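Side-chain contact in HIAXHD3 (Humicola insolens, PDB 3ZXK), which probably hydrolyses arabinofuranose side chains of arabinoxylan as a family 43 glycoside hydrolase, and has been engineered to act also as an endo-xylanase: residues 412-416 against 417-421. Sequence-based numbering, arbitrary orientation.
Sequences VWKQG and NEARI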
ATOM      1  N   VAL A 412     -15.214  16.429  15.229  1.00  5.25           N
ATOM      2  CA  VAL A 412     -15.799  17.026  16.419  1.00  5.04           C
ATOM      3  C   VAL A 412     -14.682  17.659  17.228  1.00  4.76           C
ATOM      4  O   VAL A 412     -13.618  17.053  17.425  1.00  5.06           O
ATOM      5  CB  VAL A 412     -16.531  15.983  17.294  1.00  5.03           C
ATOM      6  CG1 VAL A 412     -17.126  16.613  18.573  1.00  6.23           C
ATOM      7  CG2 VAL A 412     -17.630  15.287  16.497  1.00  6.60           C
ATOM      8  N   TRP A 413     -14.908  18.911  17.609  1.00  4.47           N
ATOM      9  CA  TRP A 413     -14.047  19.639  18.549  1.00  4.58           C
ATOM     10  C   TRP A 413     -14.792  19.780  19.861  1.00  4.85           C
ATOM     11  O   TRP A 413     -15.942  20.266  19.907  1.00  5.08           O
ATOM     12  CB  TRP A 413     -13.675  21.030  18.009  1.00  4.97           C
ATOM     13  CG  TRP A 413     -12.627  21.012  16.936  1.00  5.09           C
ATOM     14  CD1 TRP A 413     -12.163  19.929  16.218  1.00  5.09           C
ATOM     15  CD2 TRP A 413     -11.875  22.154  16.479  1.00  5.36           C
ATOM     16  NE1 TRP A 413     -11.190  20.315  15.341  1.00  4.77           N
ATOM     17  CE2 TRP A 413     -10.962  21.663  15.457  1.00  4.68           C
ATOM     18  CE3 TRP A 413     -11.871  23.505  16.811  1.00  5.56           C
ATOM     19  CZ2 TRP A 413     -10.060  22.515  14.810  1.00  5.20           C
ATOM     20  CZ3 TRP A 413     -10.971  24.354  16.172  1.00  6.73           C
ATOM     21  CH2 TRP A 413     -10.090  23.874  15.192  1.00  6.22           C
ATOM     22  N   LYS A 414     -14.149  19.328  20.926  1.00  5.08           N
ATOM     23  CA  LYS A 414     -14.650  19.511  22.298  1.00  5.38           C
ATOM     24  C   LYS A 414     -13.881  20.694  22.924  1.00  5.95           C
ATOM     25  O   LYS A 414     -12.666  20.638  23.075  1.00  6.42           O
ATOM     26  CB  LYS A 414     -14.462  18.223  23.131  1.00  6.43           C
ATOM     27  CG  LYS A 414     -15.133  18.268  24.518  1.00  7.85           C
ATOM     28  CD  LYS A 414     -16.650  18.102  24.427  1.00 10.44           C
ATOM     29  CE  LYS A 414     -17.301  18.052  25.791  1.00 14.13           C
ATOM     30  NZ  LYS A 414     -16.942  16.786  26.473  1.00 16.17           N
ATOM     31  N   GLN A 415     -14.585  21.779  23.230  1.00  5.77           N
ATOM     32  CA  GLN A 415     -13.990  22.920  23.937  1.00  6.19           C
ATOM     33  C   GLN A 415     -14.833  23.203  25.156  1.00  6.62           C
ATOM     34  O   GLN A 415     -16.029  23.458  25.040  1.00  6.84           O
ATOM     35  CB  GLN A 415     -13.827  24.143  23.007  1.00  7.40           C
ATOM     36  CG  GLN A 415     -12.987  23.851  21.750  1.00  8.40           C
ATOM     37  CD  GLN A 415     -13.058  24.964  20.727  1.00 11.65           C
ATOM     38  OE1 GLN A 415     -14.071  25.669  20.595  1.00 14.07           O
ATOM     39  NE2 GLN A 415     -11.978  25.147  20.012  1.00 13.48           N
ATOM     40  N   GLY A 416     -14.223  23.134  26.335  1.00  7.19           N
ATOM     41  CA  GLY A 416     -15.000  23.222  27.572  1.00  7.93           C
ATOM     42  C   GLY A 416     -16.067  22.147  27.564  1.00  8.79           C
ATOM     43  O   GLY A 416     -15.780  20.942  27.343  1.00 10.20           O
ATOM     44  N   ASN A 417     -17.305  22.576  27.765  1.00  8.95           N
ATOM     45  CA  ASN A 417     -18.431  21.651  27.797  1.00 10.77           C
ATOM     46  C   ASN A 417     -19.162  21.572  26.464  1.00 10.86           C
ATOM     47  O   ASN A 417     -20.171  20.880  26.367  1.00 15.51           O
ATOM     48  CB  ASN A 417     -19.385  22.025  28.928  1.00 12.86           C
ATOM     49  CG  ASN A 417     -18.721  21.950  30.296  1.00 15.50           C
ATOM     50  OD1 ASN A 417     -18.839  22.866  31.124  1.00 20.17           O
ATOM     51  ND2 ASN A 417     -18.027  20.857  30.542  1.00 17.76           N
ATOM     52  N   GLU A 418     -18.651  22.264  25.444  1.00 10.40           N
ATOM     53  CA  GLU A 418     -19.277  22.277  24.099  1.00 11.44           C
ATOM     54  C   GLU A 418     -18.603  21.255  23.191  1.00  8.79           C
ATOM     55  O   GLU A 418     -17.398  21.291  23.037  1.00  8.34           O
ATOM     56  CB  GLU A 418     -19.210  23.692  23.432  1.00 13.99           C
ATOM     57  CG  GLU A 418     -17.821  24.282  23.021  1.00 14.77           C
ATOM     58  CD  GLU A 418     -17.834  25.217  21.782  1.00 24.50           C
ATOM     59  OE1 GLU A 418     -18.693  25.003  20.893  1.00 28.26           O
ATOM     60  OE2 GLU A 418     -16.971  26.155  21.668  1.00 24.65           O
ATOM     61  N   ALA A 419     -19.377  20.367  22.572  1.00  8.09           N
ATOM     62  CA  ALA A 419     -18.884  19.588  21.442  1.00  7.69           C
ATOM     63  C   ALA A 419     -19.609  20.050  20.195  1.00  7.47           C
ATOM     64  O   ALA A 419     -20.836  20.236  20.202  1.00  7.49           O
ATOM     65  CB  ALA A 419     -19.096  18.099  21.632  1.00  8.51           C
ATOM     66  N   ARG A 420     -18.854  20.279  19.136  1.00  7.05           N
ATOM     67  CA  ARG A 420     -19.462  20.685  17.890  1.00  7.42           C
ATOM     68  C   ARG A 420     -18.746  20.108  16.696  1.00  6.09           C
ATOM     69  O   ARG A 420     -17.538  19.802  16.736  1.00  6.26           O
ATOM     70  CB  ARG A 420     -19.524  22.195  17.781  1.00  8.76           C
ATOM     71  CG  ARG A 420     -18.227  22.833  17.361  1.00 10.30           C
ATOM     72  CD  ARG A 420     -18.444  24.299  17.094  1.00 12.02           C
ATOM     73  NE  ARG A 420     -17.314  24.941  16.447  1.00 13.23           N
ATOM     74  CZ  ARG A 420     -16.213  25.352  17.069  1.00 12.05           C
ATOM     75  NH1 ARG A 420     -16.032  25.162  18.386  1.00 15.59           N
ATOM     76  NH2 ARG A 420     -15.282  25.959  16.365  1.00 10.86           N
ATOM     77  N   ILE A 421     -19.504  19.975  15.626  1.00  6.74           N
ATOM     78  CA  ILE A 421     -18.958  19.503  14.363  1.00  6.88           C
ATOM     79  C   ILE A 421     -18.268  20.639  13.633  1.00  6.64           C
ATOM     80  O   ILE A 421     -18.779  21.755  13.616  1.00  6.49           O
ATOM     81  CB  ILE A 421     -20.068  18.893  13.482  1.00  7.95           C
ATOM     82  CG1 ILE A 421     -20.768  17.797  14.279  1.00  8.01           C
ATOM     83  CG2 ILE A 421     -19.517  18.325  12.182  1.00  9.14           C
ATOM     84  CD1 ILE A 421     -22.070  17.339  13.687  1.00  9.48           C
TER
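Q415 and R420 meet across a beta hairpin with a two-residue loop, G416-N417, whose strands 406-415 and 418-429 are joined by a type II' turn from Q415 to E418. The hairpin lies in one sheet of the C-terminal concanavalin A-like domain, where the short segments 412-415 and 418-421 run antiparallel, 160° between their directions. W413, Q415, E418 and R420 share one face. The guanidinium of R420 gives NH1 to OE1 of Q415 at 3.0 Å; the oxygen sits at the edge of the guanidinium, in its plane, whereas the donor stands well above the amide plane, the two planes being 57° apart. R420 starts with CG between its backbone N and carbonyl carbon (chi1 80°), then runs extended to NE, which carries NH1 diagonally across the strand pair, toward the turn, to the amide of Q415. E418 lies alongside Q415, both pointing the same way, and E418 OE2 forms a longer salt bridge with R420 NH1, at 3.6 Å. E418 OE2 and Q415 OE1 are both acceptors, 3.1 Å apart, so the arginine's positive charge probably eases their closeness. N445 of the next strand takes R420 NE, fixing the guanidinium from a second side. With an alanine at Q415 the amide oxygen is gone, and the guanidinium of R420 is likely to turn more freely. On the other face, the small A419 accepts two neighbours on its CB: V412 CG1 at 3.9 Å and K414 CD at 3.7 Å, while K414 NZ makes a hydrogen bond to M392 O. At the turn, G416 has positive phi, and a beta carbon there would clash with N417 N. Between W413 and R420, each backbone N bonds to the other's carbonyl, W413 N reaching R420 O at 2.9 Å.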